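Cystalysin (Treponema denticola, PDB 1C7N) belongs to the class I and II aminotransferase family and binds pyridoxal-5'-phosphate in a pocket. Local coordinates at residues 305-310 with 319-324; 311-316 with 385-390. All coordinates share one frame; numbering follows the deposited sequence.

How the contacts relate
Followed from the N terminus, the chain reaches these contacts at helix 289-313, whose later turns supply 305-310 to contact 1 and, directly after, the start of 311-316 to contact 2. Contact 1 closes a short loop: eight residues on, the chain turns back and the start of 319-324, chiefly A319 and L321, packs on the helix before the chain goes on to strand 327-331. Contact 2 closes a far longer one, with 68 residues between 311-316 and 385-390 of helix 376-393. Because 311-316 falls between the segments of contact 1, the two loops cross rather than nest. Their centres are about 13 Å apart, and F309 and F310 also pack on N387 and L386, so helix 289-313 is tied both to its following loop and to helix 376-393.

Contact 1 of 2, residues 305-310 with 319-324; sequences IVKDFF and APLIEG
The return loop between helix 289-313 and strand 327-331 packs against the last turns of that helix where V306, K307 and F310 meet A319 and L321. A319 is at the centre: its CB lies 3.6 Å from V306 CG1 and 3.7 Å from F310 CD1. A methyl group suits this place, being small enough to let the loop backbone come close to the helix, with the CA atoms of K307 and A319 4.7 Å apart. V306 CG1 stands anti to the backbone N (chi1 178°), which directs this branch at the alanine while it also meets the edge of the F310 ring in its plane. K307 lays its aliphatic chain over the loop, CB 3.1 Å from A319 O and CD 3.6 Å from L321 CD2, the side chains of K307 and L321 crossing at about a right angle. A long lysine fits this partly exposed position, since its methylenes pack while its NZ reaches a salt bridge with E311. A water donates to K307 O at 2.8 Å and weakly accepts from A319 N, linking the two backbones. Toward strand 327-331, V306 and F310 pack on I330, A319 touches Q328 of the same strand, and I305 and F309 turn to helix 376-393.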
ATOM      1  N   ILE A 305      10.413  19.298 -29.590  1.00 11.56           N
ATOM      2  CA  ILE A 305      10.246  18.473 -30.789  1.00 11.70           C
ATOM      3  C   ILE A 305       8.768  18.494 -31.200  1.00 11.58           C
ATOM      4  O   ILE A 305       8.438  18.635 -32.382  1.00 12.26           O
ATOM      5  CB  ILE A 305      10.682  17.005 -30.530  1.00 12.27           C
ATOM      6  CG1 ILE A 305      12.200  16.941 -30.342  1.00 13.80           C
ATOM      7  CG2 ILE A 305      10.250  16.101 -31.699  1.00 11.35           C
ATOM      8  CD1 ILE A 305      12.725  15.542 -30.064  1.00 15.97           C
ATOM      9  N   VAL A 306       7.886  18.367 -30.212  1.00 11.38           N
ATOM     10  CA  VAL A 306       6.445  18.364 -30.452  1.00 11.64           C
ATOM     11  C   VAL A 306       6.001  19.727 -30.992  1.00 11.74           C
ATOM     12  O   VAL A 306       5.335  19.809 -32.022  1.00 11.12           O
ATOM     13  CB  VAL A 306       5.662  18.045 -29.144  1.00 12.03           C
ATOM     14  CG1 VAL A 306       4.161  18.090 -29.394  1.00 11.93           C
ATOM     15  CG2 VAL A 306       6.062  16.663 -28.623  1.00 11.70           C
ATOM     16  N   LYS A 307       6.374  20.789 -30.289  1.00 11.52           N
ATOM     17  CA  LYS A 307       6.024  22.142 -30.701  1.00 14.18           C
ATOM     18  C   LYS A 307       6.461  22.379 -32.142  1.00 14.21           C
ATOM     19  O   LYS A 307       5.678  22.852 -32.972  1.00 15.60           O
ATOM     20  CB  LYS A 307       6.696  23.153 -29.766  1.00 15.26           C
ATOM     21  CG  LYS A 307       6.514  24.618 -30.150  1.00 16.41           C
ATOM     22  CD  LYS A 307       7.126  25.518 -29.083  1.00 18.59           C
ATOM     23  CE  LYS A 307       7.359  26.936 -29.580  1.00 20.89           C
ATOM     24  NZ  LYS A 307       6.117  27.583 -30.073  1.00 23.32           N
ATOM     25  N   ASP A 308       7.708  22.039 -32.440  1.00 13.78           N
ATOM     26  CA  ASP A 308       8.242  22.221 -33.784  1.00 14.94           C
ATOM     27  C   ASP A 308       7.502  21.400 -34.832  1.00 14.51           C
ATOM     28  O   ASP A 308       7.246  21.878 -35.938  1.00 14.75           O
ATOM     29  CB  ASP A 308       9.730  21.866 -33.809  1.00 15.80           C
ATOM     30  CG  ASP A 308      10.322  21.951 -35.200  1.00 18.43           C
ATOM     31  OD1 ASP A 308      10.413  20.905 -35.877  1.00 18.68           O
ATOM     32  OD2 ASP A 308      10.682  23.073 -35.621  1.00 19.41           O
ATOM     33  N   PHE A 309       7.161  20.163 -34.485  1.00 13.47           N
ATOM     34  CA  PHE A 309       6.466  19.289 -35.414  1.00 13.52           C
ATOM     35  C   PHE A 309       5.194  19.918 -35.964  1.00 13.86           C
ATOM     36  O   PHE A 309       4.950  19.880 -37.167  1.00 14.14           O
ATOM     37  CB  PHE A 309       6.112  17.963 -34.747  1.00 12.66           C
ATOM     38  CG  PHE A 309       5.209  17.106 -35.574  1.00 12.68           C
ATOM     39  CD1 PHE A 309       5.702  16.407 -36.668  1.00 13.56           C
ATOM     40  CD2 PHE A 309       3.847  17.039 -35.292  1.00 13.55           C
ATOM     41  CE1 PHE A 309       4.852  15.653 -37.472  1.00 13.76           C
ATOM     42  CE2 PHE A 309       2.990  16.289 -36.086  1.00 14.00           C
ATOM     43  CZ  PHE A 309       3.494  15.594 -37.181  1.00 14.17           C
ATOM     44  N   PHE A 310       4.375  20.492 -35.090  1.00 14.02           N
ATOM     45  CA  PHE A 310       3.140  21.103 -35.556  1.00 14.98           C
ATOM     46  C   PHE A 310       3.354  22.428 -36.290  1.00 15.77           C
ATOM     47  O   PHE A 310       2.622  22.739 -37.229  1.00 16.88           O
ATOM     48  CB  PHE A 310       2.161  21.282 -34.395  1.00 15.25           C
ATOM     49  CG  PHE A 310       1.702  19.979 -33.791  1.00 14.05           C
ATOM     50  CD1 PHE A 310       2.235  19.525 -32.589  1.00 13.48           C
ATOM     51  CD2 PHE A 310       0.756  19.190 -34.443  1.00 13.90           C
ATOM     52  CE1 PHE A 310       1.830  18.300 -32.047  1.00 12.61           C
ATOM     53  CE2 PHE A 310       0.349  17.966 -33.908  1.00 12.97           C
ATOM     54  CZ  PHE A 310       0.887  17.524 -32.709  1.00 12.43           C
ATOM     55  N   ALA A 319       1.119  23.224 -29.815  1.00 13.90           N
ATOM     56  CA  ALA A 319       1.747  22.479 -28.729  1.00 14.11           C
ATOM     57  C   ALA A 319       2.730  23.423 -28.034  1.00 14.18           C
ATOM     58  O   ALA A 319       3.931  23.387 -28.293  1.00 14.09           O
ATOM     59  CB  ALA A 319       2.486  21.254 -29.274  1.00 13.27           C
ATOM     60  N   PRO A 320       2.219  24.300 -27.156  1.00 14.62           N
ATOM     61  CA  PRO A 320       3.049  25.261 -26.422  1.00 14.36           C
ATOM     62  C   PRO A 320       3.969  24.572 -25.419  1.00 13.99           C
ATOM     63  O   PRO A 320       3.651  23.497 -24.905  1.00 12.95           O
ATOM     64  CB  PRO A 320       2.017  26.143 -25.714  1.00 15.86           C
ATOM     65  CG  PRO A 320       0.769  25.977 -26.540  1.00 18.24           C
ATOM     66  CD  PRO A 320       0.790  24.524 -26.882  1.00 15.43           C
ATOM     67  N   LEU A 321       5.105  25.194 -25.130  1.00 13.04           N
ATOM     68  CA  LEU A 321       6.024  24.624 -24.154  1.00 13.40           C
ATOM     69  C   LEU A 321       5.333  24.674 -22.798  1.00 13.18           C
ATOM     70  O   LEU A 321       4.467  25.516 -22.569  1.00 13.63           O
ATOM     71  CB  LEU A 321       7.327  25.433 -24.102  1.00 13.22           C
ATOM     72  CG  LEU A 321       8.114  25.549 -25.411  1.00 13.55           C
ATOM     73  CD1 LEU A 321       9.455  26.215 -25.127  1.00 15.06           C
ATOM     74  CD2 LEU A 321       8.331  24.168 -26.027  1.00 13.91           C
ATOM     75  N   ILE A 322       5.702  23.769 -21.901  1.00 12.97           N
ATOM     76  CA  ILE A 322       5.110  23.737 -20.570  1.00 12.62           C
ATOM     77  C   ILE A 322       6.125  24.248 -19.552  1.00 12.54           C
ATOM     78  O   ILE A 322       7.311  24.353 -19.851  1.00 12.19           O
ATOM     79  CB  ILE A 322       4.693  22.310 -20.193  1.00 13.05           C
ATOM     80  CG1 ILE A 322       5.894  21.371 -20.334  1.00 11.45           C
ATOM     81  CG2 ILE A 322       3.530  21.854 -21.084  1.00 13.12           C
ATOM     82  CD1 ILE A 322       5.589  19.932 -19.991  1.00 11.28           C
ATOM     83  N   GLU A 323       5.655  24.561 -18.351  1.00 13.27           N
ATOM     84  CA  GLU A 323       6.532  25.069 -17.302  1.00 14.01           C
ATOM     85  C   GLU A 323       6.983  23.952 -16.354  1.00 13.63           C
ATOM     86  O   GLU A 323       8.087  24.001 -15.799  1.00 14.11           O
ATOM     87  CB  GLU A 323       5.808  26.163 -16.511  1.00 14.17           C
ATOM     88  CG  GLU A 323       5.055  27.160 -17.392  1.00 16.15           C
ATOM     89  CD  GLU A 323       4.426  28.301 -16.606  1.00 17.45           C
ATOM     90  OE1 GLU A 323       3.970  28.068 -15.465  1.00 17.01           O
ATOM     91  OE2 GLU A 323       4.372  29.429 -17.140  1.00 18.19           O
ATOM     92  N   GLY A 324       6.129  22.945 -16.186  1.00 13.66           N
ATOM     93  CA  GLY A 324       6.429  21.829 -15.302  1.00 14.35           C
ATOM     94  C   GLY A 324       5.739  20.546 -15.726  1.00 13.51           C
ATOM     95  O   GLY A 324       4.873  20.567 -16.597  1.00 14.14           O
TER
HETATM   96  O   HOH W   1       3.235  24.103 -32.223  1.00 12.78           O

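Contact 2 of 2, residues 311-316 with 385-390; sequences EVNHPE and RLNKAL
Residues 311-316 pass from helix into loop, whereas 385-390 is helical throughout; their backbones stay well apart, with N313 and N387 closest at 7.4 Å between CA atoms. Side chains bridge the gap, chiefly that of H314. Its NE2 donates to N387 OD1 at 2.9 Å, with an N-H...O angle of 146°. The donor lies in the carbonyl plane of N387, and the acceptor is tilted 19° out of the imidazole plane; ring and amide planes stand 77° apart. N387 CG is anti to the backbone N, extending the amide toward the histidine, and its ND2 is bonded to E384, which helps fix which way the amide faces. L390 CD1 sits over one face of the imidazole, 3.6 Å from the ring centroid, in a CH-pi contact. Histidine suits this site because it offers an N-H at its edge and a flat face to the leucine. N313 adds a lighter touch, CB 3.7 Å from N387 OD1, while its ND2 bonds back to F309 O. Around this junction, A389 and L390 lean on F345 of helix 339-350, and L390 also touches I317 in the loop that follows helix 289-313.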
ATOM      1  N   GLU A 311       4.350  23.207 -35.881  1.00 16.19           N
ATOM      2  CA  GLU A 311       4.619  24.472 -36.561  1.00 16.92           C
ATOM      3  C   GLU A 311       5.040  24.183 -38.000  1.00 17.16           C
ATOM      4  O   GLU A 311       4.738  24.946 -38.916  1.00 17.25           O
ATOM      5  CB  GLU A 311       5.745  25.245 -35.865  1.00 15.96           C
ATOM      6  CG  GLU A 311       5.478  25.589 -34.421  1.00 17.16           C
ATOM      7  CD  GLU A 311       6.627  26.353 -33.791  1.00 16.13           C
ATOM      8  OE1 GLU A 311       7.790  26.068 -34.145  1.00 16.79           O
ATOM      9  OE2 GLU A 311       6.368  27.222 -32.935  1.00 16.75           O
ATOM     10  N   VAL A 312       5.735  23.069 -38.194  1.00 17.28           N
ATOM     11  CA  VAL A 312       6.220  22.686 -39.516  1.00 18.00           C
ATOM     12  C   VAL A 312       5.250  21.888 -40.392  1.00 18.75           C
ATOM     13  O   VAL A 312       5.192  22.094 -41.608  1.00 18.57           O
ATOM     14  CB  VAL A 312       7.530  21.864 -39.395  1.00 18.15           C
ATOM     15  CG1 VAL A 312       7.904  21.274 -40.744  1.00 17.60           C
ATOM     16  CG2 VAL A 312       8.657  22.746 -38.865  1.00 16.94           C
ATOM     17  N   ASN A 313       4.486  20.989 -39.782  1.00 18.00           N
ATOM     18  CA  ASN A 313       3.580  20.129 -40.538  1.00 17.67           C
ATOM     19  C   ASN A 313       2.088  20.433 -40.474  1.00 17.18           C
ATOM     20  O   ASN A 313       1.385  20.291 -41.474  1.00 17.07           O
ATOM     21  CB  ASN A 313       3.816  18.678 -40.116  1.00 17.93           C
ATOM     22  CG  ASN A 313       5.243  18.229 -40.364  1.00 18.56           C
ATOM     23  OD1 ASN A 313       5.636  17.974 -41.501  1.00 18.54           O
ATOM     24  ND2 ASN A 313       6.030  18.139 -39.298  1.00 19.70           N
ATOM     25  N   HIS A 314       1.599  20.828 -39.302  1.00 17.27           N
ATOM     26  CA  HIS A 314       0.182  21.128 -39.127  1.00 16.33           C
ATOM     27  C   HIS A 314       0.061  22.304 -38.167  1.00 16.61           C
ATOM     28  O   HIS A 314      -0.322  22.138 -37.011  1.00 17.10           O
ATOM     29  CB  HIS A 314      -0.532  19.886 -38.578  1.00 16.93           C
ATOM     30  CG  HIS A 314      -0.339  18.670 -39.428  1.00 15.81           C
ATOM     31  ND1 HIS A 314      -1.086  18.430 -40.564  1.00 15.57           N
ATOM     32  CD2 HIS A 314       0.574  17.673 -39.362  1.00 15.41           C
ATOM     33  CE1 HIS A 314      -0.636  17.340 -41.161  1.00 15.40           C
ATOM     34  NE2 HIS A 314       0.372  16.862 -40.453  1.00 15.51           N
ATOM     35  N   PRO A 315       0.379  23.519 -38.656  1.00 16.81           N
ATOM     36  CA  PRO A 315       0.365  24.809 -37.958  1.00 16.38           C
ATOM     37  C   PRO A 315      -0.884  25.165 -37.154  1.00 16.30           C
ATOM     38  O   PRO A 315      -0.801  25.927 -36.190  1.00 15.64           O
ATOM     39  CB  PRO A 315       0.595  25.816 -39.088  1.00 17.13           C
ATOM     40  CG  PRO A 315       1.341  25.056 -40.094  1.00 17.43           C
ATOM     41  CD  PRO A 315       0.654  23.723 -40.089  1.00 17.13           C
ATOM     42  N   GLU A 316      -2.039  24.634 -37.546  1.00 16.85           N
ATOM     43  CA  GLU A 316      -3.275  24.955 -36.842  1.00 16.90           C
ATOM     44  C   GLU A 316      -3.375  24.260 -35.490  1.00 16.83           C
ATOM     45  O   GLU A 316      -4.178  24.646 -34.643  1.00 17.23           O
ATOM     46  CB  GLU A 316      -4.501  24.612 -37.705  1.00 18.90           C
ATOM     47  CG  GLU A 316      -4.835  23.126 -37.856  1.00 20.44           C
ATOM     48  CD  GLU A 316      -3.967  22.404 -38.871  1.00 22.61           C
ATOM     49  OE1 GLU A 316      -4.327  21.265 -39.245  1.00 23.02           O
ATOM     50  OE2 GLU A 316      -2.930  22.958 -39.296  1.00 24.62           O
ATOM     51  N   ARG A 385       3.774   8.992 -37.384  1.00 16.66           N
ATOM     52  CA  ARG A 385       2.578   8.174 -37.614  1.00 17.07           C
ATOM     53  C   ARG A 385       1.383   9.117 -37.667  1.00 16.96           C
ATOM     54  O   ARG A 385       0.488   8.973 -38.502  1.00 16.79           O
ATOM     55  CB  ARG A 385       2.342   7.186 -36.472  1.00 16.91           C
ATOM     56  CG  ARG A 385       3.012   5.852 -36.631  1.00 17.53           C
ATOM     57  CD  ARG A 385       2.215   4.784 -35.901  1.00 16.08           C
ATOM     58  NE  ARG A 385       2.072   5.070 -34.472  1.00 15.06           N
ATOM     59  CZ  ARG A 385       3.085   5.082 -33.610  1.00 14.91           C
ATOM     60  NH1 ARG A 385       4.320   4.830 -34.031  1.00 13.70           N
ATOM     61  NH2 ARG A 385       2.861   5.327 -32.324  1.00 12.22           N
ATOM     62  N   LEU A 386       1.385  10.077 -36.748  1.00 16.73           N
ATOM     63  CA  LEU A 386       0.333  11.078 -36.645  1.00 16.63           C
ATOM     64  C   LEU A 386       0.329  11.912 -37.924  1.00 16.51           C
ATOM     65  O   LEU A 386      -0.724  12.212 -38.485  1.00 14.91           O
ATOM     66  CB  LEU A 386       0.618  11.995 -35.453  1.00 17.79           C
ATOM     67  CG  LEU A 386      -0.513  12.727 -34.733  1.00 19.51           C
ATOM     68  CD1 LEU A 386       0.022  14.079 -34.264  1.00 19.38           C
ATOM     69  CD2 LEU A 386      -1.713  12.914 -35.634  1.00 20.03           C
ATOM     70  N   ASN A 387       1.527  12.280 -38.367  1.00 16.22           N
ATOM     71  CA  ASN A 387       1.716  13.077 -39.575  1.00 17.67           C
ATOM     72  C   ASN A 387       1.015  12.435 -40.770  1.00 18.05           C
ATOM     73  O   ASN A 387       0.242  13.090 -41.466  1.00 18.64           O
ATOM     74  CB  ASN A 387       3.215  13.233 -39.856  1.00 16.01           C
ATOM     75  CG  ASN A 387       3.515  14.318 -40.875  1.00 15.85           C
ATOM     76  OD1 ASN A 387       2.749  15.270 -41.027  1.00 15.11           O
ATOM     77  ND2 ASN A 387       4.650  14.190 -41.564  1.00 15.91           N
ATOM     78  N   LYS A 388       1.283  11.153 -41.006  1.00 19.16           N
ATOM     79  CA  LYS A 388       0.656  10.449 -42.122  1.00 20.72           C
ATOM     80  C   LYS A 388      -0.856  10.340 -41.936  1.00 20.38           C
ATOM     81  O   LYS A 388      -1.618  10.464 -42.896  1.00 20.75           O
ATOM     82  CB  LYS A 388       1.252   9.048 -42.288  1.00 21.50           C
ATOM     83  CG  LYS A 388       2.712   9.035 -42.724  1.00 24.17           C
ATOM     84  CD  LYS A 388       3.044   7.761 -43.487  1.00 25.15           C
ATOM     85  CE  LYS A 388       4.513   7.704 -43.884  1.00 26.28           C
ATOM     86  NZ  LYS A 388       5.409   7.638 -42.696  1.00 26.82           N
ATOM     87  N   ALA A 389      -1.284  10.114 -40.698  1.00 19.90           N
ATOM     88  CA  ALA A 389      -2.705   9.991 -40.386  1.00 20.04           C
ATOM     89  C   ALA A 389      -3.441  11.308 -40.635  1.00 20.06           C
ATOM     90  O   ALA A 389      -4.543  11.318 -41.198  1.00 18.94           O
ATOM     91  CB  ALA A 389      -2.883   9.549 -38.934  1.00 20.51           C
ATOM     92  N   LEU A 390      -2.833  12.415 -40.216  1.00 19.68           N
ATOM     93  CA  LEU A 390      -3.434  13.726 -40.413  1.00 20.91           C
ATOM     94  C   LEU A 390      -3.502  14.052 -41.901  1.00 21.34           C
ATOM     95  O   LEU A 390      -4.498  14.592 -42.379  1.00 20.55           O
ATOM     96  CB  LEU A 390      -2.633  14.805 -39.677  1.00 20.99           C
ATOM     97  CG  LEU A 390      -2.838  14.880 -38.158  1.00 21.08           C
ATOM     98  CD1 LEU A 390      -1.960  15.967 -37.569  1.00 20.44           C
ATOM     99  CD2 LEU A 390      -4.299  15.164 -37.853  1.00 20.62           C
TER